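Local coordinates for protein Cow rumen GH26 endo-mannanase (Metagenome, PDB 6UEH) that probably hydrolyses internal beta-1,4-mannosidic bonds of mannans such as galactomannan, with a GH26 catalytic barrel joined to an accessory carbohydrate-binding-type domain, at residues T134-S139 and I410-L415; W239-P244 and N282-E287; A406-F411 and E441-L446. All blocks are in the same frame, centred on the assembly; numbering follows the deposited sequence.

Interaction 1 of 3, residues T134-S139 and I410-L415; sequences TFPDFS and IFYTLL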
loop_
_atom_site.group_PDB
_atom_site.type_symbol
_atom_site.label_atom_id
_atom_site.label_comp_id
_atom_site.label_asym_id
_atom_site.label_seq_id
_atom_site.Cartn_x
_atom_site.Cartn_y
_atom_site.Cartn_z
ATOM N N THR A 134 -0.271 -6.999 -20.021
ATOM C CA THR A 134 -0.341 -8.326 -19.430
ATOM C C THR A 134 -0.116 -8.173 -17.932
ATOM O O THR A 134 0.793 -7.463 -17.504
ATOM C CB THR A 134 0.696 -9.288 -20.035
ATOM O OG1 THR A 134 2.016 -8.817 -19.746
ATOM C CG2 THR A 134 0.519 -9.379 -21.543
ATOM N N PHE A 135 -0.948 -8.829 -17.137
ATOM C CA PHE A 135 -0.934 -8.606 -15.698
ATOM C C PHE A 135 -0.332 -9.788 -14.949
ATOM O O PHE A 135 -0.331 -10.911 -15.455
ATOM C CB PHE A 135 -2.356 -8.318 -15.208
ATOM C CG PHE A 135 -3.036 -7.213 -15.964
ATOM C CD1 PHE A 135 -2.779 -5.888 -15.659
ATOM C CD2 PHE A 135 -3.918 -7.501 -16.993
ATOM C CE1 PHE A 135 -3.396 -4.867 -16.359
ATOM C CE2 PHE A 135 -4.537 -6.486 -17.698
ATOM C CZ PHE A 135 -4.276 -5.166 -17.378
ATOM N N PRO A 136 0.208 -9.532 -13.745
ATOM C CA PRO A 136 0.734 -10.602 -12.894
ATOM C C PRO A 136 -0.313 -11.670 -12.605
ATOM O O PRO A 136 -1.493 -11.348 -12.462
ATOM C CB PRO A 136 1.127 -9.867 -11.610
ATOM C CG PRO A 136 1.417 -8.478 -12.051
ATOM C CD PRO A 136 0.441 -8.199 -13.157
ATOM N N ASP A 137 0.113 -12.925 -12.539
ATOM C CA ASP A 137 -0.783 -14.007 -12.155
ATOM C C ASP A 137 -0.967 -13.984 -10.640
ATOM O O ASP A 137 -0.162 -14.551 -9.899
ATOM C CB ASP A 137 -0.235 -15.362 -12.614
ATOM C CG ASP A 137 -1.282 -16.463 -12.571
ATOM O OD1 ASP A 137 -2.260 -16.340 -11.802
ATOM O OD2 ASP A 137 -1.127 -17.459 -13.310
ATOM N N PHE A 138 -2.028 -13.322 -10.190
ATOM C CA PHE A 138 -2.290 -13.169 -8.762
ATOM C C PHE A 138 -2.689 -14.490 -8.114
ATOM O O PHE A 138 -2.462 -14.698 -6.922
ATOM C CB PHE A 138 -3.384 -12.124 -8.526
ATOM C CG PHE A 138 -3.043 -10.757 -9.050
ATOM C CD1 PHE A 138 -2.016 -10.020 -8.483
ATOM C CD2 PHE A 138 -3.755 -10.204 -10.101
ATOM C CE1 PHE A 138 -1.702 -8.761 -8.959
ATOM C CE2 PHE A 138 -3.447 -8.943 -10.581
ATOM C CZ PHE A 138 -2.419 -8.221 -10.009
ATOM N N SER A 139 -3.282 -15.381 -8.902
ATOM C CA SER A 139 -3.748 -16.663 -8.385
ATOM C C SER A 139 -2.588 -17.601 -8.071
ATOM O O SER A 139 -2.746 -18.564 -7.321
ATOM C CB SER A 139 -4.698 -17.330 -9.382
ATOM O OG SER A 139 -4.009 -17.708 -10.562
ATOM N N ILE A 410 0.981 3.058 -7.357
ATOM C CA ILE A 410 1.394 2.699 -6.002
ATOM C C ILE A 410 1.265 1.195 -5.791
ATOM O O ILE A 410 2.149 0.560 -5.211
ATOM C CB ILE A 410 0.565 3.439 -4.930
ATOM C CG1 ILE A 410 0.799 4.948 -5.022
ATOM C CG2 ILE A 410 0.911 2.932 -3.533
ATOM C CD1 ILE A 410 0.061 5.750 -3.962
ATOM N N PHE A 411 0.166 0.626 -6.276
ATOM C CA PHE A 411 -0.054 -0.807 -6.141
ATOM C C PHE A 411 1.080 -1.605 -6.782
ATOM O O PHE A 411 1.638 -2.510 -6.163
ATOM C CB PHE A 411 -1.393 -1.216 -6.757
ATOM C CG PHE A 411 -1.633 -2.698 -6.737
ATOM C CD1 PHE A 411 -2.068 -3.326 -5.580
ATOM C CD2 PHE A 411 -1.409 -3.467 -7.869
ATOM C CE1 PHE A 411 -2.279 -4.692 -5.555
ATOM C CE2 PHE A 411 -1.620 -4.834 -7.851
ATOM C CZ PHE A 411 -2.056 -5.446 -6.693
ATOM N N TYR A 412 1.434 -1.264 -8.015
ATOM C CA TYR A 412 2.431 -2.049 -8.733
ATOM C C TYR A 412 3.859 -1.743 -8.284
ATOM O O TYR A 412 4.750 -2.579 -8.436
ATOM C CB TYR A 412 2.271 -1.850 -10.240
ATOM C CG TYR A 412 1.104 -2.648 -10.769
ATOM C CD1 TYR A 412 1.206 -4.022 -10.938
ATOM C CD2 TYR A 412 -0.111 -2.041 -11.057
ATOM C CE1 TYR A 412 0.141 -4.769 -11.399
ATOM C CE2 TYR A 412 -1.183 -2.781 -11.522
ATOM C CZ TYR A 412 -1.050 -4.146 -11.690
ATOM O OH TYR A 412 -2.110 -4.893 -12.150
ATOM N N THR A 413 4.075 -0.562 -7.715
ATOM C CA THR A 413 5.361 -0.255 -7.097
ATOM C C THR A 413 5.577 -1.167 -5.887
ATOM O O THR A 413 6.643 -1.770 -5.729
ATOM C CB THR A 413 5.451 1.221 -6.661
ATOM O OG1 THR A 413 5.406 2.063 -7.818
ATOM C CG2 THR A 413 6.747 1.485 -5.902
ATOM N N LEU A 414 4.552 -1.271 -5.047
ATOM C CA LEU A 414 4.593 -2.154 -3.887
ATOM C C LEU A 414 4.694 -3.617 -4.309
ATOM O O LEU A 414 5.380 -4.406 -3.664
ATOM C CB LEU A 414 3.357 -1.940 -3.008
ATOM C CG LEU A 414 3.262 -0.582 -2.312
ATOM C CD1 LEU A 414 1.952 -0.441 -1.555
ATOM C CD2 LEU A 414 4.441 -0.388 -1.377
ATOM N N LEU A 415 4.012 -3.976 -5.394
ATOM C CA LEU A 415 4.032 -5.352 -5.886
ATOM C C LEU A 415 5.435 -5.760 -6.300
ATOM O O LEU A 415 5.910 -6.842 -5.958
ATOM C CB LEU A 415 3.057 -5.522 -7.056
ATOM C CG LEU A 415 2.905 -6.924 -7.657
ATOM C CD1 LEU A 415 1.466 -7.168 -8.069
ATOM C CD2 LEU A 415 3.834 -7.114 -8.852
#
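Phe411, in the first turn of helix 408-417, meets Phe138 of segment 134-139. The two side chains come from opposite directions, and Phe411 CZ lies 4.0 Å from Phe138 CE1. Phe138 comes in at the edge of the Phe411 ring. Phe411 also places CD2 over the centre of the Tyr412 ring, so these neighbouring rings lean on each other within the helix.

Tyr412 carries the largest share of the contact from the helix side. Its CG stands anti to the carbonyl carbon (chi1 -77°), and the ring runs out to segment 134-139. Pro136 sits at the ring edge, with CD 3.9 Å from Tyr412 CE1. The hydroxyl lies between two phenylalanines: Tyr412 OH is 3.7 Å from Phe135 CD1 and meets Phe138 CZ at the ring edge, in plane. These are apolar neighbours. The hydroxyl's polar partner is His442 O, through a weak hydrogen bond.

One turn on, Leu415 sends CD1 to the edge of the Phe138 ring, 3.7 Å from Phe138 CE1. The same methyl is 4.2 Å from Pro136 CG. No hydrogen bond crosses this contact.

The segment 134-139 belongs to the connection between strand 123-132 of the CBM6-type domain and helix 152-164 of the catalytic barrel. Here it lies against helix 408-417, whose Phe411, Leu414 and Leu415 rest on Ile424 of the barrel strand 423-429.

Interaction 2 of 3, residues W239-P244 and N282-E287; sequences WHINVP and NDYWNE. With ACT (acetate ion), chain D.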
loop_
_atom_site.group_PDB
_atom_site.type_symbol
_atom_site.label_atom_id
_atom_site.label_comp_id
_atom_site.label_asym_id
_atom_site.label_seq_id
_atom_site.Cartn_x
_atom_site.Cartn_y
_atom_site.Cartn_z
ATOM N N TRP A 239 -2.150 -1.587 16.450
ATOM C CA TRP A 239 -1.700 -1.541 17.836
ATOM C C TRP A 239 -1.034 -0.199 18.140
ATOM O O TRP A 239 0.189 -0.092 18.124
ATOM C CB TRP A 239 -0.732 -2.699 18.108
ATOM C CG TRP A 239 -0.287 -2.855 19.533
ATOM C CD1 TRP A 239 -1.011 -2.584 20.661
ATOM C CD2 TRP A 239 0.992 -3.324 19.981
ATOM N NE1 TRP A 239 -0.260 -2.857 21.782
ATOM C CE2 TRP A 239 0.973 -3.311 21.391
ATOM C CE3 TRP A 239 2.152 -3.752 19.325
ATOM C CZ2 TRP A 239 2.071 -3.708 22.157
ATOM C CZ3 TRP A 239 3.239 -4.149 20.087
ATOM C CH2 TRP A 239 3.190 -4.124 21.488
ATOM N N HIS A 240 -1.847 0.822 18.405
ATOM C CA HIS A 240 -1.333 2.159 18.703
ATOM C C HIS A 240 -0.738 2.242 20.108
ATOM O O HIS A 240 -1.189 3.042 20.933
ATOM C CB HIS A 240 -2.437 3.212 18.554
ATOM C CG HIS A 240 -2.769 3.552 17.134
ATOM N ND1 HIS A 240 -3.537 2.736 16.331
ATOM C CD2 HIS A 240 -2.440 4.625 16.376
ATOM C CE1 HIS A 240 -3.667 3.292 15.139
ATOM N NE2 HIS A 240 -3.010 4.438 15.139
ATOM N N ILE A 241 0.280 1.428 20.374
ATOM C CA ILE A 241 0.878 1.379 21.702
ATOM C C ILE A 241 1.659 2.660 22.006
ATOM O O ILE A 241 2.584 3.036 21.280
ATOM C CB ILE A 241 1.795 0.134 21.863
ATOM C CG1 ILE A 241 2.477 0.137 23.234
ATOM C CG2 ILE A 241 2.815 0.036 20.728
ATOM C CD1 ILE A 241 1.511 0.013 24.399
ATOM N N ASN A 242 1.259 3.339 23.076
ATOM C CA ASN A 242 1.891 4.589 23.484
ATOM C C ASN A 242 3.117 4.380 24.366
ATOM O O ASN A 242 3.290 3.325 24.975
ATOM C CB ASN A 242 0.890 5.479 24.233
ATOM C CG ASN A 242 -0.136 6.119 23.316
ATOM O OD1 ASN A 242 -0.620 5.500 22.367
ATOM N ND2 ASN A 242 -0.470 7.374 23.597
ATOM N N VAL A 243 3.965 5.400 24.428
ATOM C CA VAL A 243 5.053 5.447 25.396
ATOM C C VAL A 243 4.878 6.711 26.232
ATOM O O VAL A 243 4.201 7.645 25.799
ATOM C CB VAL A 243 6.441 5.448 24.715
ATOM C CG1 VAL A 243 6.641 4.174 23.901
ATOM C CG2 VAL A 243 6.611 6.687 23.843
ATOM N N PRO A 244 5.463 6.745 27.442
ATOM C CA PRO A 244 5.406 7.995 28.208
ATOM C C PRO A 244 6.152 9.117 27.494
ATOM O O PRO A 244 7.233 8.876 26.960
ATOM C CB PRO A 244 6.097 7.635 29.529
ATOM C CG PRO A 244 5.992 6.148 29.623
ATOM C CD PRO A 244 6.079 5.651 28.213
ATOM N N ASN A 282 13.439 -1.262 26.977
ATOM C CA ASN A 282 13.201 -2.674 26.711
ATOM C C ASN A 282 12.229 -3.287 27.712
ATOM O O ASN A 282 11.379 -4.099 27.344
ATOM C CB ASN A 282 14.522 -3.443 26.726
ATOM C CG ASN A 282 14.341 -4.919 26.440
ATOM O OD1 ASN A 282 14.547 -5.761 27.314
ATOM N ND2 ASN A 282 13.951 -5.242 25.211
ATOM N N ASP A 283 12.359 -2.896 28.977
ATOM C CA ASP A 283 11.470 -3.390 30.022
ATOM C C ASP A 283 10.029 -2.949 29.776
ATOM O O ASP A 283 9.099 -3.741 29.940
ATOM C CB ASP A 283 11.937 -2.918 31.400
ATOM C CG ASP A 283 13.159 -3.671 31.898
ATOM O OD1 ASP A 283 13.453 -4.765 31.368
ATOM O OD2 ASP A 283 13.819 -3.172 32.832
ATOM N N TYR A 284 9.843 -1.689 29.385
ATOM C CA TYR A 284 8.501 -1.203 29.076
ATOM C C TYR A 284 7.935 -1.908 27.852
ATOM O O TYR A 284 6.795 -2.374 27.866
ATOM C CB TYR A 284 8.474 0.310 28.836
ATOM C CG TYR A 284 7.107 0.758 28.372
ATOM C CD1 TYR A 284 6.048 0.844 29.268
ATOM C CD2 TYR A 284 6.861 1.048 27.035
ATOM C CE1 TYR A 284 4.790 1.227 28.853
ATOM C CE2 TYR A 284 5.601 1.433 26.608
ATOM C CZ TYR A 284 4.570 1.520 27.522
ATOM O OH TYR A 284 3.313 1.899 27.107
ATOM N N TRP A 285 8.740 -1.962 26.793
ATOM C CA TRP A 285 8.363 -2.603 25.536
ATOM C C TRP A 285 7.917 -4.042 25.788
ATOM O O TRP A 285 6.898 -4.488 25.260
ATOM C CB TRP A 285 9.546 -2.532 24.554
ATOM C CG TRP A 285 9.345 -3.113 23.170
ATOM C CD1 TRP A 285 10.202 -3.946 22.511
ATOM C CD2 TRP A 285 8.251 -2.874 22.269
ATOM N NE1 TRP A 285 9.710 -4.253 21.267
ATOM C CE2 TRP A 285 8.513 -3.610 21.093
ATOM C CE3 TRP A 285 7.075 -2.120 22.344
ATOM C CZ2 TRP A 285 7.642 -3.615 20.005
ATOM C CZ3 TRP A 285 6.211 -2.127 21.261
ATOM C CH2 TRP A 285 6.500 -2.872 20.107
ATOM N N ASN A 286 8.662 -4.754 26.629
ATOM C CA ASN A 286 8.310 -6.128 26.976
ATOM C C ASN A 286 6.996 -6.231 27.745
ATOM O O ASN A 286 6.224 -7.165 27.530
ATOM C CB ASN A 286 9.436 -6.779 27.780
ATOM C CG ASN A 286 10.600 -7.202 26.905
ATOM O OD1 ASN A 286 10.431 -7.460 25.713
ATOM N ND2 ASN A 286 11.789 -7.276 27.493
ATOM N N GLU A 287 6.742 -5.277 28.638
ATOM C CA GLU A 287 5.483 -5.251 29.378
ATOM C C GLU A 287 4.305 -5.016 28.441
ATOM O O GLU A 287 3.255 -5.641 28.582
ATOM C CB GLU A 287 5.502 -4.170 30.462
ATOM C CG GLU A 287 6.371 -4.490 31.662
ATOM C CD GLU A 287 6.144 -3.521 32.808
ATOM O OE1 GLU A 287 5.107 -2.824 32.794
ATOM O OE2 GLU A 287 6.996 -3.455 33.719
HETATM C C ACT D . -3.824 5.760 12.278
HETATM O O ACT D . -3.292 6.286 13.281
HETATM O OXT ACT D . -3.486 4.580 12.035
HETATM C CH3 ACT D . -4.811 6.500 11.426
#
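Two tryptophans, Trp239 and Trp285, meet with their six-membered rings close to parallel yet strongly offset, with little of one ring lying over the other. The planes are 25° apart and the centroids 5.3 Å. The closest atoms are Trp239 CZ3 and Trp285 CH2, 3.5 Å apart. This is a strand-end to helix contact of the GH26 (beta/alpha)8 barrel. Segment 239-244 leaves barrel strand 234-238, and segment 282-287 lies on helix 280-301. Trp239 has CG anti to the backbone N (chi1 -174°), and its ring extends toward the helix; the end of Trp285 swings over to meet it.

Ile241 packs beside them. Its CG2 meets the edge of the Trp285 ring, 4.1 Å from CZ3. Within its own segment, its CB lies over a face of Trp239, offset toward the rim. The Ile241 and Tyr284 side chains approach from opposite directions, and CD1 ends near the Tyr284 hydroxyl. Val243 CG1 comes up to Tyr284 CE2 at 4.0 Å, the two side chains crossing at about a right angle. Pro244 CD lies over one face of the Tyr284 ring.

His240 is the centre of an inverse gamma turn, and its side chain leads away from the helix. Asp206 OD2 is hydrogen-bonded to His240 ND1. His240 NE2 donates to an acetate oxygen at 2.6 Å, and His312 NE2 is hydrogen-bonded to the same acetate, probably from the crystallisation liquor.

A single hydrogen bond joins the segments. Tyr284 OH gives its proton to Asn242 O at 2.6 Å, meeting the carbonyl at a C=O...O angle of 153° and tilted 26° from its plane.

Interaction 3 of 3, residues A406-F411 and E441-L446; sequences AETPIF and EHAAWL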
loop_
_atom_site.group_PDB
_atom_site.type_symbol
_atom_site.label_atom_id
_atom_site.label_comp_id
_atom_site.label_asym_id
_atom_site.label_seq_id
_atom_site.Cartn_x
_atom_site.Cartn_y
_atom_site.Cartn_z
ATOM N N ALA A 406 -7.550 5.074 -8.280
ATOM C CA ALA A 406 -7.199 3.709 -7.896
ATOM C C ALA A 406 -5.761 3.616 -7.385
ATOM O O ALA A 406 -5.373 2.606 -6.796
ATOM C CB ALA A 406 -7.404 2.761 -9.069
ATOM N N GLU A 407 -4.988 4.677 -7.612
ATOM C CA GLU A 407 -3.568 4.733 -7.253
ATOM C C GLU A 407 -2.823 3.490 -7.737
ATOM O O GLU A 407 -2.008 2.916 -7.019
ATOM C CB GLU A 407 -3.391 4.907 -5.739
ATOM C CG GLU A 407 -3.973 6.204 -5.171
ATOM C CD GLU A 407 -3.147 7.443 -5.509
ATOM O OE1 GLU A 407 -2.151 7.333 -6.259
ATOM O OE2 GLU A 407 -3.496 8.537 -5.016
ATOM N N THR A 408 -3.128 3.089 -8.965
ATOM C CA THR A 408 -2.544 1.903 -9.584
ATOM C C THR A 408 -1.005 1.883 -9.587
ATOM O O THR A 408 -0.417 0.837 -9.303
ATOM C CB THR A 408 -3.072 1.743 -11.029
ATOM O OG1 THR A 408 -4.505 1.766 -11.006
ATOM C CG2 THR A 408 -2.595 0.437 -11.648
ATOM N N PRO A 409 -0.343 3.022 -9.899
ATOM C CA PRO A 409 1.125 3.006 -9.803
ATOM C C PRO A 409 1.658 2.626 -8.419
ATOM O O PRO A 409 2.683 1.948 -8.332
ATOM C CB PRO A 409 1.510 4.449 -10.145
ATOM C CG PRO A 409 0.421 4.919 -11.027
ATOM C CD PRO A 409 -0.827 4.288 -10.487
ATOM N N ILE A 410 0.981 3.058 -7.357
ATOM C CA ILE A 410 1.394 2.699 -6.002
ATOM C C ILE A 410 1.265 1.195 -5.791
ATOM O O ILE A 410 2.149 0.560 -5.211
ATOM C CB ILE A 410 0.565 3.439 -4.930
ATOM C CG1 ILE A 410 0.799 4.948 -5.022
ATOM C CG2 ILE A 410 0.911 2.932 -3.533
ATOM C CD1 ILE A 410 0.061 5.750 -3.962
ATOM N N PHE A 411 0.166 0.626 -6.276
ATOM C CA PHE A 411 -0.054 -0.807 -6.141
ATOM C C PHE A 411 1.080 -1.605 -6.782
ATOM O O PHE A 411 1.638 -2.510 -6.163
ATOM C CB PHE A 411 -1.393 -1.216 -6.757
ATOM C CG PHE A 411 -1.633 -2.698 -6.737
ATOM C CD1 PHE A 411 -2.068 -3.326 -5.580
ATOM C CD2 PHE A 411 -1.409 -3.467 -7.869
ATOM C CE1 PHE A 411 -2.279 -4.692 -5.555
ATOM C CE2 PHE A 411 -1.620 -4.834 -7.851
ATOM C CZ PHE A 411 -2.056 -5.446 -6.693
ATOM N N GLU A 441 -8.308 -0.544 -14.319
ATOM C CA GLU A 441 -6.863 -0.376 -14.212
ATOM C C GLU A 441 -6.177 -1.574 -13.563
ATOM O O GLU A 441 -4.952 -1.599 -13.437
ATOM C CB GLU A 441 -6.541 0.904 -13.438
ATOM C CG GLU A 441 -7.098 2.156 -14.097
ATOM C CD GLU A 441 -6.678 3.432 -13.394
ATOM O OE1 GLU A 441 -5.675 3.408 -12.652
ATOM O OE2 GLU A 441 -7.356 4.463 -13.587
ATOM N N HIS A 442 -6.975 -2.564 -13.169
ATOM C CA HIS A 442 -6.469 -3.776 -12.523
ATOM C C HIS A 442 -5.653 -3.454 -11.273
ATOM O O HIS A 442 -4.629 -4.083 -11.010
ATOM C CB HIS A 442 -5.627 -4.600 -13.502
ATOM C CG HIS A 442 -6.416 -5.179 -14.633
ATOM N ND1 HIS A 442 -6.566 -6.537 -14.818
ATOM C CD2 HIS A 442 -7.107 -4.586 -15.635
ATOM C CE1 HIS A 442 -7.310 -6.755 -15.886
ATOM N NE2 HIS A 442 -7.651 -5.587 -16.401
ATOM N N ALA A 443 -6.112 -2.463 -10.517
ATOM C CA ALA A 443 -5.517 -2.148 -9.226
ATOM C C ALA A 443 -6.024 -3.161 -8.207
ATOM O O ALA A 443 -7.047 -2.947 -7.558
ATOM C CB ALA A 443 -5.861 -0.727 -8.804
ATOM N N ALA A 444 -5.296 -4.267 -8.078
ATOM C CA ALA A 444 -5.804 -5.453 -7.394
ATOM C C ALA A 444 -5.616 -5.437 -5.878
ATOM O O ALA A 444 -5.325 -6.480 -5.286
ATOM C CB ALA A 444 -5.147 -6.702 -7.978
ATOM N N TRP A 445 -5.789 -4.270 -5.258
ATOM C CA TRP A 445 -5.781 -4.163 -3.798
ATOM C C TRP A 445 -6.657 -5.251 -3.189
ATOM O O TRP A 445 -7.813 -5.407 -3.585
ATOM C CB TRP A 445 -6.285 -2.793 -3.333
ATOM C CG TRP A 445 -5.565 -1.604 -3.904
ATOM C CD1 TRP A 445 -5.987 -0.806 -4.927
ATOM C CD2 TRP A 445 -4.312 -1.062 -3.464
ATOM N NE1 TRP A 445 -5.071 0.194 -5.158
ATOM C CE2 TRP A 445 -4.034 0.059 -4.271
ATOM C CE3 TRP A 445 -3.397 -1.419 -2.467
ATOM C CZ2 TRP A 445 -2.878 0.824 -4.117
ATOM C CZ3 TRP A 445 -2.252 -0.657 -2.312
ATOM C CH2 TRP A 445 -2.002 0.451 -3.134
ATOM N N LEU A 446 -6.107 -6.005 -2.241
ATOM C CA LEU A 446 -6.823 -7.134 -1.642
ATOM C C LEU A 446 -8.085 -6.701 -0.904
ATOM O O LEU A 446 -9.130 -7.343 -1.023
ATOM C CB LEU A 446 -5.909 -7.898 -0.680
ATOM C CG LEU A 446 -6.583 -8.998 0.147
ATOM C CD1 LEU A 446 -7.196 -10.065 -0.759
ATOM C CD2 LEU A 446 -5.593 -9.618 1.123
HETATM O O HOH W 1 -7.877 5.751 -11.068
HETATM O O HOH W 2 -4.495 5.052 -10.898
#
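Thr408 and Glu441 make one of two direct hydrogen bonds across this contact. Thr408 OG1 donates to Glu441 OE1 at 2.6 Å, on the anti side of the carboxylate. Glu441 is extended beyond CG, which carries its carboxylate past the Thr408 side chain. The other bond is nearly straight: Trp445 NE1 points at Ala406 O, 2.9 Å away, with the oxygen close to the indole plane and the N-H...O angle 164°.

Two waters add bridges. One links Ala406 N to Glu441 OE2, and the second joins Thr408 N to Glu441 OE1.

The aromatic contacts centre on Trp445. Phe411 turns its ring edge to the indole face, an edge-to-face pair with planes at 69°. Its CB makes a CH-pi contact, 4.0 Å from the centroid of the six-membered indole ring. One face of Phe411 is covered by the backbone, with Ala444 N over its centre.

Smaller apolar contacts fill in. Ala406 CB is 3.8 Å from Ala443 CB, Ile410 CG2 meets the indole edge at Trp445 CH2, and Ala444 CB lies 3.6 Å from Phe411 CZ.

Glu441 OE2 also forms a salt bridge with Arg106. One carboxylate therefore joins the start of helix 408-417, the end of helix 435-441 and the accessory domain, and the arginine would probably help keep it ionised.

Overall arrangement
Interactions 1 and 3 are neighbours, with centres about 8 Å apart, and both use helix 408-417. They share Ile410 and Phe411. They also touch directly: Phe135 stacks on His442, and Phe138 packs on Ala444. Interaction 1 is partly buried and has no hydrogen bond between its segments; rings, a proline and a leucine do most of the work. Interaction 3 is buried and mixes aromatic packing with direct and water-bridged hydrogen bonds. Together they lie where the accessory domain meets the barrel. Interaction 2 is a separate buried contact, its centre about 36 Å from that of interaction 1 and about 35 Å from that of interaction 3. It joins another strand end and helix of the same barrel, mostly through aromatic and aliphatic side chains with one hydrogen bond.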